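Local coordinates for insecticidal crystal protein Cry7Cal (PDB 5ZI1) that kills locusts as a Bacillus thuringiensis three-domain delta-endotoxin, probably by binding receptors on gut cells and inserting its helical domain to form pores, at residues A[248-253]-A[472-477]; A[295-300]-A[348-353]; A[323-328]-A[459-464]; A[506-511]-A[575-580]. One frame throughout, in Å; residues are numbered along the deposited sequence.

Contacts 1 and 3 lie where the middle beta domain meets the C-terminal beta-sandwich domain of the toxin, their centres about 11 Å apart; contacts 2 and 4 each lie inside one of those domains. Contact 1 is buried throughout and is built round a salt bridge, whereas contacts 2, 3 and 4 are partly buried. Contact 3 is joined by carbon-to-oxygen packing and one water; contacts 2 and 4 rely on backbone bonds and apolar side chains. Contact 2 pairs strand 294-306 with the turn after strand 343-348, and its W295 touches both segments of contact 3. Contact 4 is an antiparallel strand pair interrupted by a bulge. K475 and N461 join contacts 1 and 3, and F477 N of contact 1 probably hydrogen-bonds R511 O of contact 4.

Contact 1 (A[248-253]-A[472-477]); sequences ELTRQI and PAVKAF
K475 closes an ion pair on E248: NZ donates to OE1 at 2.7 Å, using the syn lone pair of that oxygen, while the second bond, to OE2, is weak. The glutamate continues extended beyond CG, whereas the lysine is bent at chi2, chi3 and chi4. That folded chain curls round the carboxylate oxygen, so that K475 CD also lies 3.2 Å from E248 OE1, and the two side chains cross at about a right angle. P472 packs beside the pair, its CD 3.7 Å from E248 OE1. Farther along, T250 turns its methyl to the proline, CG2 to P472 CG at 3.7 Å, and its hydroxyl to the valine, OG1 to V474 CG2 at 3.7 Å. With chi1 at 60°, OG1 sits between the backbone N and carbonyl carbon, leaving CG2 beside N and directed at the ring. P472 O receives the backbone N of K475 at 2.9 Å, and this bond opens the 3-10 segment 473-475, which carries the lysine. In the next shell NZ also donates to the carbonyl of R458 and to N461 OD1, and E248 OE2 accepts from R458 N. The contact thus joins the middle beta domain to the C-terminal domain near their boundary, with the backbone of R458 bound to both charged groups. Buried and multiply bonded, the lysine ammonium and glutamate carboxylate probably compensate each other and both remain charged.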
loop_
_atom_site.group_PDB
_atom_site.type_symbol
_atom_site.label_atom_id
_atom_site.label_comp_id
_atom_site.label_asym_id
_atom_site.label_seq_id
_atom_site.Cartn_x
_atom_site.Cartn_y
_atom_site.Cartn_z
ATOM N N GLU A 248 -1.315 5.572 6.990
ATOM C CA GLU A 248 -1.922 5.551 5.665
ATOM C C GLU A 248 -0.970 4.899 4.672
ATOM O O GLU A 248 0.243 5.105 4.747
ATOM C CB GLU A 248 -2.265 6.964 5.172
ATOM C CG GLU A 248 -2.857 7.892 6.221
ATOM C CD GLU A 248 -3.394 9.191 5.597
ATOM O OE1 GLU A 248 -2.665 9.801 4.767
ATOM O OE2 GLU A 248 -4.550 9.583 5.918
ATOM N N LEU A 249 -1.538 4.131 3.734
ATOM C CA LEU A 249 -0.825 3.561 2.594
ATOM C C LEU A 249 -1.125 4.411 1.364
ATOM O O LEU A 249 -2.223 4.330 0.807
ATOM C CB LEU A 249 -1.273 2.124 2.339
ATOM C CG LEU A 249 -1.213 1.132 3.482
ATOM C CD1 LEU A 249 -2.037 -0.108 3.140
ATOM C CD2 LEU A 249 0.252 0.769 3.785
ATOM N N THR A 250 -0.154 5.186 0.909
ATOM C CA THR A 250 -0.376 6.115 -0.189
ATOM C C THR A 250 -0.045 5.538 -1.556
ATOM O O THR A 250 -0.112 6.269 -2.546
ATOM C CB THR A 250 0.467 7.368 0.025
ATOM O OG1 THR A 250 1.845 6.990 0.063
ATOM C CG2 THR A 250 0.089 8.054 1.327
ATOM N N ARG A 251 0.362 4.278 -1.633
ATOM C CA ARG A 251 0.801 3.720 -2.903
ATOM C C ARG A 251 -0.392 3.487 -3.831
ATOM O O ARG A 251 -1.490 3.147 -3.386
ATOM C CB ARG A 251 1.567 2.415 -2.677
ATOM C CG ARG A 251 0.735 1.154 -2.492
ATOM C CD ARG A 251 -0.087 1.189 -1.229
ATOM N NE ARG A 251 -0.895 -0.014 -1.002
ATOM C CZ ARG A 251 -2.063 -0.284 -1.593
ATOM N NH1 ARG A 251 -2.583 0.544 -2.497
ATOM N NH2 ARG A 251 -2.702 -1.403 -1.282
ATOM N N GLN A 252 -0.169 3.674 -5.126
ATOM C CA GLN A 252 -1.189 3.472 -6.147
ATOM C C GLN A 252 -0.904 2.181 -6.905
ATOM O O GLN A 252 0.213 1.978 -7.388
ATOM C CB GLN A 252 -1.209 4.664 -7.112
ATOM C CG GLN A 252 -2.210 4.574 -8.288
ATOM C CD GLN A 252 -2.186 5.848 -9.130
ATOM O OE1 GLN A 252 -3.111 6.658 -9.074
ATOM N NE2 GLN A 252 -1.110 6.044 -9.884
ATOM N N ILE A 253 -1.912 1.319 -7.035
ATOM C CA ILE A 253 -1.761 0.098 -7.813
ATOM C C ILE A 253 -2.797 0.053 -8.929
ATOM O O ILE A 253 -3.842 0.716 -8.878
ATOM C CB ILE A 253 -1.858 -1.153 -6.940
ATOM C CG1 ILE A 253 -3.156 -1.162 -6.160
ATOM C CG2 ILE A 253 -0.620 -1.254 -6.016
ATOM C CD1 ILE A 253 -3.148 -2.229 -5.070
ATOM N N PRO A 472 1.980 10.952 5.804
ATOM C CA PRO A 472 3.090 10.871 4.860
ATOM C C PRO A 472 3.391 12.232 4.283
ATOM O O PRO A 472 2.504 13.063 4.098
ATOM C CB PRO A 472 2.572 9.913 3.784
ATOM C CG PRO A 472 1.629 9.040 4.533
ATOM C CD PRO A 472 0.947 9.951 5.527
ATOM N N ALA A 473 4.669 12.459 4.012
ATOM C CA ALA A 473 5.063 13.703 3.371
ATOM C C ALA A 473 4.310 13.913 2.063
ATOM O O ALA A 473 4.024 15.056 1.688
ATOM C CB ALA A 473 6.581 13.709 3.143
ATOM N N VAL A 474 3.974 12.832 1.356
ATOM C CA VAL A 474 3.272 13.006 0.092
ATOM C C VAL A 474 1.839 13.489 0.278
ATOM O O VAL A 474 1.220 13.901 -0.701
ATOM C CB VAL A 474 3.314 11.719 -0.759
ATOM C CG1 VAL A 474 4.741 11.417 -1.157
ATOM C CG2 VAL A 474 2.719 10.549 -0.016
ATOM N N LYS A 475 1.308 13.499 1.512
ATOM C CA LYS A 475 0.019 14.145 1.769
ATOM C C LYS A 475 0.087 15.669 1.659
ATOM O O LYS A 475 -0.960 16.322 1.747
ATOM C CB LYS A 475 -0.529 13.758 3.145
ATOM C CG LYS A 475 -0.874 12.267 3.317
ATOM C CD LYS A 475 -1.977 11.824 2.345
ATOM C CE LYS A 475 -3.324 12.513 2.623
ATOM N NZ LYS A 475 -4.030 12.002 3.853
ATOM N N ALA A 476 1.275 16.242 1.459
ATOM C CA ALA A 476 1.424 17.647 1.098
ATOM C C ALA A 476 0.612 17.977 -0.159
ATOM O O ALA A 476 0.081 17.096 -0.843
ATOM C CB ALA A 476 2.892 17.981 0.844
ATOM N N PHE A 477 0.534 19.284 -0.469
ATOM C CA PHE A 477 -0.079 19.745 -1.710
ATOM C C PHE A 477 0.852 20.579 -2.573
ATOM O O PHE A 477 0.476 20.928 -3.701
ATOM C CB PHE A 477 -1.362 20.550 -1.431
ATOM C CG PHE A 477 -1.118 21.922 -0.864
ATOM C CD1 PHE A 477 -0.928 23.013 -1.702
ATOM C CD2 PHE A 477 -1.091 22.119 0.508
ATOM C CE1 PHE A 477 -0.700 24.267 -1.182
ATOM C CE2 PHE A 477 -0.865 23.370 1.032
ATOM C CZ PHE A 477 -0.667 24.446 0.187
#

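Contact 2 (A[295-300]-A[348-353]); sequences WLTKIN and DLLSKD
T297 O is gripped by two backbone N-H groups, L349 N at 2.9 Å and L350 N at 3.2 Å. Both arrive from the same face of the carbonyl plane; L349 N stands well above it, and L350 N is less tilted but makes the more bent bond, 137° at the hydrogen. L349 and K352 are the ends of a type II turn, whose L349 carbonyl takes K352 N, and the K352 side chain reaches back so that NZ donates to D348 O at 3.0 Å. A water hydrogen-bonded to L296 O and K352 O bridges the two segments. Beside these polar bonds L349 rests one methyl, CD1, against two neighbours, I299 CD1 at 3.8 Å and L296 CD2 at 3.9 Å; the L296 and L349 side chains run side by side, pointing the same way. On the face of K298 and D348, a non-hydrogen-bonded antiparallel pair, K298 CG meets D348 OD2 at 3.7 Å, but the charged ends do not touch. T297 and K298 form a classic bulge opposite V321 of strand 312-324. L296 and I299 face L432 of strand 430-437, while L349 reaches L378 of strand 369-382, so the turn lies where sheets of the middle domain pack together.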
loop_
_atom_site.group_PDB
_atom_site.type_symbol
_atom_site.label_atom_id
_atom_site.label_comp_id
_atom_site.label_asym_id
_atom_site.label_seq_id
_atom_site.Cartn_x
_atom_site.Cartn_y
_atom_site.Cartn_z
ATOM N N TRP A 295 -6.261 12.933 -5.556
ATOM C CA TRP A 295 -7.645 12.487 -5.465
ATOM C C TRP A 295 -8.301 12.683 -6.822
ATOM O O TRP A 295 -8.207 13.769 -7.402
ATOM C CB TRP A 295 -8.403 13.260 -4.388
ATOM C CG TRP A 295 -7.706 13.184 -3.076
ATOM C CD1 TRP A 295 -6.658 13.955 -2.654
ATOM C CD2 TRP A 295 -7.965 12.245 -2.029
ATOM N NE1 TRP A 295 -6.271 13.568 -1.397
ATOM C CE2 TRP A 295 -7.053 12.518 -0.993
ATOM C CE3 TRP A 295 -8.880 11.202 -1.869
ATOM C CZ2 TRP A 295 -7.033 11.789 0.194
ATOM C CZ3 TRP A 295 -8.874 10.490 -0.698
ATOM C CH2 TRP A 295 -7.949 10.781 0.325
ATOM N N LEU A 296 -8.929 11.630 -7.339
ATOM C CA LEU A 296 -9.531 11.707 -8.666
ATOM C C LEU A 296 -10.815 12.517 -8.583
ATOM O O LEU A 296 -11.725 12.169 -7.827
ATOM C CB LEU A 296 -9.806 10.308 -9.197
ATOM C CG LEU A 296 -10.281 10.216 -10.640
ATOM C CD1 LEU A 296 -9.329 10.960 -11.536
ATOM C CD2 LEU A 296 -10.387 8.755 -11.060
ATOM N N THR A 297 -10.901 13.604 -9.343
ATOM C CA THR A 297 -12.126 14.395 -9.314
ATOM C C THR A 297 -12.932 14.360 -10.610
ATOM O O THR A 297 -14.109 14.729 -10.586
ATOM C CB THR A 297 -11.809 15.854 -8.956
ATOM O OG1 THR A 297 -11.059 16.451 -10.021
ATOM C CG2 THR A 297 -10.953 15.917 -7.679
ATOM N N LYS A 298 -12.355 13.919 -11.728
ATOM C CA LYS A 298 -13.092 13.904 -12.993
ATOM C C LYS A 298 -12.446 12.921 -13.960
ATOM O O LYS A 298 -11.236 12.718 -13.927
ATOM C CB LYS A 298 -13.141 15.301 -13.630
ATOM C CG LYS A 298 -14.455 16.052 -13.441
ATOM C CD LYS A 298 -14.267 17.569 -13.522
ATOM C CE LYS A 298 -13.615 18.018 -14.832
ATOM N NZ LYS A 298 -12.968 19.369 -14.683
ATOM N N ILE A 299 -13.264 12.321 -14.825
ATOM C CA ILE A 299 -12.780 11.550 -15.967
ATOM C C ILE A 299 -13.597 11.935 -17.187
ATOM O O ILE A 299 -14.833 11.900 -17.150
ATOM C CB ILE A 299 -12.892 10.029 -15.769
ATOM C CG1 ILE A 299 -12.275 9.561 -14.467
ATOM C CG2 ILE A 299 -12.252 9.308 -16.949
ATOM C CD1 ILE A 299 -12.614 8.126 -14.158
ATOM N N ASN A 300 -12.923 12.258 -18.282
ATOM C CA ASN A 300 -13.605 12.467 -19.543
ATOM C C ASN A 300 -13.170 11.401 -20.545
ATOM O O ASN A 300 -11.985 11.063 -20.628
ATOM C CB ASN A 300 -13.334 13.857 -20.110
ATOM C CG ASN A 300 -14.005 14.055 -21.487
ATOM O OD1 ASN A 300 -13.335 14.210 -22.517
ATOM N ND2 ASN A 300 -15.336 13.999 -21.501
ATOM N N ASP A 348 -18.161 12.940 -12.919
ATOM C CA ASP A 348 -17.799 13.926 -11.899
ATOM C C ASP A 348 -17.625 13.185 -10.582
ATOM O O ASP A 348 -18.607 12.726 -9.987
ATOM C CB ASP A 348 -18.856 15.021 -11.792
ATOM C CG ASP A 348 -19.048 15.772 -13.106
ATOM O OD1 ASP A 348 -20.124 15.593 -13.746
ATOM O OD2 ASP A 348 -18.146 16.557 -13.488
ATOM N N LEU A 349 -16.377 13.053 -10.135
ATOM C CA LEU A 349 -16.055 12.155 -9.032
ATOM C C LEU A 349 -15.594 12.849 -7.751
ATOM O O LEU A 349 -15.438 12.160 -6.732
ATOM C CB LEU A 349 -14.992 11.146 -9.470
ATOM C CG LEU A 349 -15.323 10.441 -10.782
ATOM C CD1 LEU A 349 -14.264 9.414 -11.040
ATOM C CD2 LEU A 349 -16.702 9.798 -10.751
ATOM N N LEU A 350 -15.391 14.169 -7.754
ATOM C CA LEU A 350 -15.159 14.885 -6.499
ATOM C C LEU A 350 -16.180 14.444 -5.454
ATOM O O LEU A 350 -17.368 14.299 -5.756
ATOM C CB LEU A 350 -15.247 16.394 -6.732
ATOM C CG LEU A 350 -15.159 17.280 -5.485
ATOM C CD1 LEU A 350 -13.800 17.126 -4.790
ATOM C CD2 LEU A 350 -15.452 18.747 -5.768
ATOM N N SER A 351 -15.693 14.148 -4.252
ATOM C CA SER A 351 -16.433 13.763 -3.043
ATOM C C SER A 351 -16.746 12.277 -2.993
ATOM O O SER A 351 -17.274 11.820 -1.968
ATOM C CB SER A 351 -17.792 14.466 -2.846
ATOM O OG SER A 351 -18.670 14.293 -3.957
ATOM N N LYS A 352 -16.518 11.517 -4.057
ATOM C CA LYS A 352 -16.937 10.125 -4.113
ATOM C C LYS A 352 -15.747 9.184 -3.993
ATOM O O LYS A 352 -14.717 9.386 -4.640
ATOM C CB LYS A 352 -17.664 9.827 -5.424
ATOM C CG LYS A 352 -18.921 10.654 -5.641
ATOM C CD LYS A 352 -19.632 10.226 -6.918
ATOM C CE LYS A 352 -20.952 10.975 -7.115
ATOM N NZ LYS A 352 -20.772 12.127 -8.039
ATOM N N ASP A 353 -15.906 8.134 -3.195
ATOM C CA ASP A 353 -15.063 6.955 -3.316
ATOM C C ASP A 353 -15.720 6.047 -4.337
ATOM O O ASP A 353 -16.768 5.462 -4.062
ATOM C CB ASP A 353 -14.900 6.217 -1.993
ATOM C CG ASP A 353 -13.816 6.787 -1.143
ATOM O OD1 ASP A 353 -13.096 7.714 -1.606
ATOM O OD2 ASP A 353 -13.699 6.293 -0.004
HETATM O O HOH W 1 -12.959 10.374 -6.493
#

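Contact 3 (A[323-328]-A[459-464]); sequences QYTKST and PDNKLY
T325 and K326, the two central residues of a type II turn from Y324 to S327, meet a loop of irregular backbone, 459-464, that leads from the middle beta domain of this three-domain toxin toward the C-terminal one. The turn follows strand 312-324, and its closing bond, S327 N to Y324 O, is weak. T325 comes first: its methyl CG2 lies 3.4 Å from N461 ND2 and 3.7 Å from P459 O, the T325 and N461 side chains approaching from opposite directions. CG2 stands anti to the backbone N (chi1 -53°), and the hydroxyl, on the branch beside N, accepts from W295 NE1 of the neighbouring strand. The amide of N461 has its polar partners outside the turn: OD1 accepts from K475 NZ and ND2 donates to R513 O. Its contact with the threonine methyl is packing alone. K326 follows, with a backbone of left-handed helical angles, 51°/32°. Its aliphatic chain passes two loop carbonyls, CG 3.9 Å from P459 O and CD 3.4 Å from D460 O, and bends at chi3. Its NZ goes on to a weak bond with S515 OG and a long, weak ion pair with E574, both in the C-terminal domain, while D460 O accepts from S515 OG. Turn and loop are joined through a water that accepts from K326 N at 2.9 Å and donates to P459 O at 2.5 Å.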
loop_
_atom_site.group_PDB
_atom_site.type_symbol
_atom_site.label_atom_id
_atom_site.label_comp_id
_atom_site.label_asym_id
_atom_site.label_seq_id
_atom_site.Cartn_x
_atom_site.Cartn_y
_atom_site.Cartn_z
ATOM N N GLN A 323 -7.001 16.502 -7.654
ATOM C CA GLN A 323 -6.570 17.527 -6.714
ATOM C C GLN A 323 -5.646 16.910 -5.664
ATOM O O GLN A 323 -5.858 15.768 -5.237
ATOM C CB GLN A 323 -7.766 18.167 -6.018
ATOM C CG GLN A 323 -8.659 18.968 -6.957
ATOM C CD GLN A 323 -9.987 19.353 -6.339
ATOM O OE1 GLN A 323 -10.159 19.307 -5.116
ATOM N NE2 GLN A 323 -10.939 19.742 -7.182
ATOM N N TYR A 324 -4.638 17.679 -5.229
ATOM C CA TYR A 324 -3.823 17.294 -4.084
ATOM C C TYR A 324 -4.650 17.396 -2.807
ATOM O O TYR A 324 -5.786 17.862 -2.817
ATOM C CB TYR A 324 -2.579 18.172 -3.985
ATOM C CG TYR A 324 -1.646 18.000 -5.165
ATOM C CD1 TYR A 324 -1.307 16.731 -5.631
ATOM C CD2 TYR A 324 -1.097 19.103 -5.810
ATOM C CE1 TYR A 324 -0.454 16.571 -6.701
ATOM C CE2 TYR A 324 -0.241 18.952 -6.889
ATOM C CZ TYR A 324 0.077 17.685 -7.325
ATOM O OH TYR A 324 0.930 17.531 -8.393
ATOM N N THR A 325 -4.082 16.936 -1.699
ATOM C CA THR A 325 -4.836 16.901 -0.450
ATOM C C THR A 325 -5.108 18.317 0.055
ATOM O O THR A 325 -4.191 19.141 0.121
ATOM C CB THR A 325 -4.073 16.116 0.612
ATOM O OG1 THR A 325 -3.703 14.814 0.102
ATOM C CG2 THR A 325 -4.937 15.960 1.835
ATOM N N LYS A 326 -6.382 18.606 0.391
ATOM C CA LYS A 326 -6.804 19.921 0.911
ATOM C C LYS A 326 -6.320 21.080 0.041
ATOM O O LYS A 326 -6.016 22.167 0.535
ATOM C CB LYS A 326 -6.348 20.129 2.364
ATOM C CG LYS A 326 -7.173 19.343 3.382
ATOM C CD LYS A 326 -7.248 20.055 4.723
ATOM C CE LYS A 326 -8.413 21.042 4.798
ATOM N NZ LYS A 326 -8.382 21.845 6.072
ATOM N N SER A 327 -6.220 20.848 -1.257
ATOM C CA SER A 327 -6.006 21.890 -2.245
ATOM C C SER A 327 -7.134 21.784 -3.267
ATOM O O SER A 327 -7.701 20.702 -3.462
ATOM C CB SER A 327 -4.630 21.746 -2.911
ATOM O OG SER A 327 -4.466 22.654 -3.985
ATOM N N THR A 328 -7.493 22.917 -3.889
ATOM C CA THR A 328 -8.512 22.917 -4.940
ATOM C C THR A 328 -7.922 23.048 -6.336
ATOM O O THR A 328 -8.654 22.850 -7.316
ATOM C CB THR A 328 -9.538 24.057 -4.752
ATOM O OG1 THR A 328 -8.889 25.328 -4.909
ATOM C CG2 THR A 328 -10.259 23.976 -3.396
ATOM N N PRO A 459 -8.965 12.123 3.424
ATOM C CA PRO A 459 -8.858 13.366 2.645
ATOM C C PRO A 459 -8.666 14.627 3.471
ATOM O O PRO A 459 -8.428 15.685 2.882
ATOM C CB PRO A 459 -10.177 13.403 1.864
ATOM C CG PRO A 459 -11.129 12.567 2.644
ATOM C CD PRO A 459 -10.287 11.487 3.286
ATOM N N ASP A 460 -8.638 14.525 4.802
ATOM C CA ASP A 460 -8.615 15.726 5.630
ATOM C C ASP A 460 -7.260 16.067 6.233
ATOM O O ASP A 460 -7.078 17.216 6.653
ATOM C CB ASP A 460 -9.619 15.606 6.782
ATOM C CG ASP A 460 -11.042 15.668 6.314
ATOM O OD1 ASP A 460 -11.882 14.962 6.905
ATOM O OD2 ASP A 460 -11.314 16.416 5.353
ATOM N N ASN A 461 -6.300 15.144 6.275
ATOM C CA ASN A 461 -5.079 15.343 7.072
ATOM C C ASN A 461 -5.436 15.735 8.505
ATOM O O ASN A 461 -4.837 16.625 9.110
ATOM C CB ASN A 461 -4.135 16.364 6.440
ATOM C CG ASN A 461 -3.402 15.797 5.253
ATOM O OD1 ASN A 461 -3.383 14.577 5.068
ATOM N ND2 ASN A 461 -2.808 16.663 4.432
ATOM N N LYS A 462 -6.415 15.030 9.056
ATOM C CA LYS A 462 -6.861 15.275 10.417
ATOM C C LYS A 462 -5.759 14.953 11.421
ATOM O O LYS A 462 -5.097 13.913 11.322
ATOM C CB LYS A 462 -8.106 14.439 10.709
ATOM C CG LYS A 462 -8.680 14.634 12.102
ATOM C CD LYS A 462 -9.974 13.854 12.308
ATOM C CE LYS A 462 -10.541 14.124 13.695
ATOM N NZ LYS A 462 -11.497 13.071 14.130
ATOM N N LEU A 463 -5.556 15.850 12.388
ATOM C CA LEU A 463 -4.745 15.538 13.556
ATOM C C LEU A 463 -5.640 14.879 14.589
ATOM O O LEU A 463 -6.760 15.343 14.837
ATOM C CB LEU A 463 -4.100 16.782 14.156
ATOM C CG LEU A 463 -3.107 17.523 13.271
ATOM C CD1 LEU A 463 -2.373 18.557 14.101
ATOM C CD2 LEU A 463 -2.141 16.562 12.586
ATOM N N TYR A 464 -5.162 13.785 15.172
ATOM C CA TYR A 464 -5.924 13.117 16.209
ATOM C C TYR A 464 -5.305 13.465 17.550
ATOM O O TYR A 464 -4.183 13.016 17.844
ATOM C CB TYR A 464 -5.948 11.603 15.999
ATOM C CG TYR A 464 -6.530 11.197 14.660
ATOM C CD1 TYR A 464 -5.723 11.118 13.541
ATOM C CD2 TYR A 464 -7.896 10.926 14.510
ATOM C CE1 TYR A 464 -6.235 10.769 12.307
ATOM C CE2 TYR A 464 -8.429 10.574 13.264
ATOM C CZ TYR A 464 -7.585 10.502 12.171
ATOM O OH TYR A 464 -8.047 10.158 10.927
HETATM O O HOH W 2 -8.347 16.460 0.544
#

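Contact 4 (A[506-511]-A[575-580]); sequences SNQVFR and LSMLYI
An antiparallel strand pair with a beta bulge joins 508-511 to 575-580 in the C-terminal beta-sandwich domain, the register shifting by one between Q508 and F510. I580 N donates to N507 O at 2.8 Å and V509 N to L578 O at 2.9 Å, both fairly straight, while beyond the bulge L578 N reaches F510 O weakly. On the face of F510 and L578, L578 CB sits over one face of the phenyl ring, 3.9 Å from its centroid, a CH-pi contact offset toward the rim. A chi1 of 69° wedges F510 CG between its own backbone N and carbonyl carbon and turns the ring across L578. V509 CG2 touches I580 CG1 at 3.5 Å and L578 CD2 at 3.8 Å. On the other face Q508, extended beyond CG, lays its amide against M577, CD to CG at 3.5 Å, and brings OE1 over the centre of one face of the R511 guanidinium; its NE2 lies near Y579 CE2, the amide and ring planes 81° apart. R511 NE pairs with E478. Strand 534-538 borders 575-580 on its other edge and strand 478-479 borders 508-511, while V509 and F510 pack on L497 of strand 496-500 in another sheet.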
loop_
_atom_site.group_PDB
_atom_site.type_symbol
_atom_site.label_atom_id
_atom_site.label_comp_id
_atom_site.label_asym_id
_atom_site.label_seq_id
_atom_site.Cartn_x
_atom_site.Cartn_y
_atom_site.Cartn_z
ATOM N N SER A 506 15.295 27.601 -1.916
ATOM C CA SER A 506 15.200 28.243 -0.618
ATOM C C SER A 506 15.055 27.145 0.433
ATOM O O SER A 506 15.178 25.951 0.140
ATOM C CB SER A 506 14.040 29.251 -0.588
ATOM O OG SER A 506 12.792 28.601 -0.425
ATOM N N ASN A 507 14.792 27.556 1.672
ATOM C CA ASN A 507 14.696 26.601 2.762
ATOM C C ASN A 507 13.435 25.749 2.685
ATOM O O ASN A 507 13.407 24.652 3.255
ATOM C CB ASN A 507 14.732 27.338 4.104
ATOM C CG ASN A 507 16.093 27.930 4.419
ATOM O OD1 ASN A 507 17.108 27.609 3.783
ATOM N ND2 ASN A 507 16.123 28.801 5.419
ATOM N N GLN A 508 12.390 26.237 2.024
ATOM C CA GLN A 508 11.094 25.576 2.088
ATOM C C GLN A 508 11.107 24.278 1.292
ATOM O O GLN A 508 11.552 24.246 0.140
ATOM C CB GLN A 508 10.002 26.506 1.567
ATOM C CG GLN A 508 8.613 25.951 1.797
ATOM C CD GLN A 508 7.520 27.004 1.696
ATOM O OE1 GLN A 508 6.605 26.891 0.877
ATOM N NE2 GLN A 508 7.603 28.029 2.542
ATOM N N VAL A 509 10.613 23.203 1.906
ATOM C CA VAL A 509 10.543 21.912 1.226
ATOM C C VAL A 509 9.138 21.653 0.699
ATOM O O VAL A 509 8.954 21.404 -0.500
ATOM C CB VAL A 509 10.990 20.765 2.145
ATOM C CG1 VAL A 509 10.795 19.431 1.439
ATOM C CG2 VAL A 509 12.448 20.963 2.594
ATOM N N PHE A 510 8.130 21.691 1.575
ATOM C CA PHE A 510 6.778 21.418 1.107
ATOM C C PHE A 510 5.760 22.214 1.909
ATOM O O PHE A 510 6.072 22.790 2.956
ATOM C CB PHE A 510 6.463 19.910 1.143
ATOM C CG PHE A 510 6.336 19.306 2.533
ATOM C CD1 PHE A 510 5.274 19.621 3.366
ATOM C CD2 PHE A 510 7.241 18.351 2.963
ATOM C CE1 PHE A 510 5.145 19.037 4.611
ATOM C CE2 PHE A 510 7.108 17.762 4.203
ATOM C CZ PHE A 510 6.061 18.107 5.027
ATOM N N ARG A 511 4.520 22.226 1.402
ATOM C CA ARG A 511 3.381 22.752 2.141
ATOM C C ARG A 511 2.332 21.673 2.326
ATOM O O ARG A 511 2.095 20.863 1.435
ATOM C CB ARG A 511 2.677 23.887 1.430
ATOM C CG ARG A 511 3.494 24.598 0.416
ATOM C CD ARG A 511 2.901 25.930 0.201
ATOM N NE ARG A 511 3.634 26.711 -0.788
ATOM C CZ ARG A 511 3.907 27.997 -0.634
ATOM N NH1 ARG A 511 4.577 28.639 -1.574
ATOM N NH2 ARG A 511 3.510 28.623 0.475
ATOM N N LEU A 575 -1.758 25.608 8.056
ATOM C CA LEU A 575 -0.891 25.600 6.881
ATOM C C LEU A 575 0.531 25.353 7.380
ATOM O O LEU A 575 1.195 26.273 7.865
ATOM C CB LEU A 575 -1.009 26.909 6.108
ATOM C CG LEU A 575 -0.017 27.149 4.965
ATOM C CD1 LEU A 575 -0.043 26.019 3.941
ATOM C CD2 LEU A 575 -0.247 28.473 4.279
ATOM N N SER A 576 1.000 24.112 7.283
ATOM C CA SER A 576 2.287 23.728 7.846
ATOM C C SER A 576 3.313 23.517 6.750
ATOM O O SER A 576 3.016 22.917 5.709
ATOM C CB SER A 576 2.199 22.450 8.673
ATOM O OG SER A 576 1.461 22.652 9.856
ATOM N N MET A 577 4.526 23.989 7.016
ATOM C CA MET A 577 5.639 23.909 6.095
ATOM C C MET A 577 6.786 23.197 6.785
ATOM O O MET A 577 7.016 23.402 7.980
ATOM C CB MET A 577 6.081 25.299 5.633
ATOM C CG MET A 577 5.541 25.685 4.264
ATOM S SD MET A 577 4.337 27.021 4.252
ATOM C CE MET A 577 3.283 26.583 5.622
ATOM N N LEU A 578 7.472 22.330 6.041
ATOM C CA LEU A 578 8.735 21.764 6.486
ATOM C C LEU A 578 9.847 22.523 5.790
ATOM O O LEU A 578 9.729 22.861 4.608
ATOM C CB LEU A 578 8.849 20.267 6.177
ATOM C CG LEU A 578 10.089 19.581 6.785
ATOM C CD1 LEU A 578 9.727 18.253 7.429
ATOM C CD2 LEU A 578 11.198 19.386 5.775
ATOM N N TYR A 579 10.914 22.808 6.534
ATOM C CA TYR A 579 12.026 23.589 6.027
ATOM C C TYR A 579 13.323 22.831 6.252
ATOM O O TYR A 579 13.466 22.091 7.224
ATOM C CB TYR A 579 12.136 24.957 6.722
ATOM C CG TYR A 579 10.902 25.816 6.680
ATOM C CD1 TYR A 579 9.891 25.645 7.600
ATOM C CD2 TYR A 579 10.768 26.821 5.738
ATOM C CE1 TYR A 579 8.762 26.438 7.575
ATOM C CE2 TYR A 579 9.638 27.624 5.700
ATOM C CZ TYR A 579 8.640 27.427 6.625
ATOM O OH TYR A 579 7.509 28.217 6.610
ATOM N N ILE A 580 14.266 23.039 5.344
ATOM C CA ILE A 580 15.657 22.670 5.527
ATOM C C ILE A 580 16.434 23.970 5.524
ATOM O O ILE A 580 16.385 24.717 4.542
ATOM C CB ILE A 580 16.168 21.737 4.421
ATOM C CG1 ILE A 580 15.417 20.403 4.432
ATOM C CG2 ILE A 580 17.672 21.521 4.560
ATOM C CD1 ILE A 580 15.618 19.601 5.693
#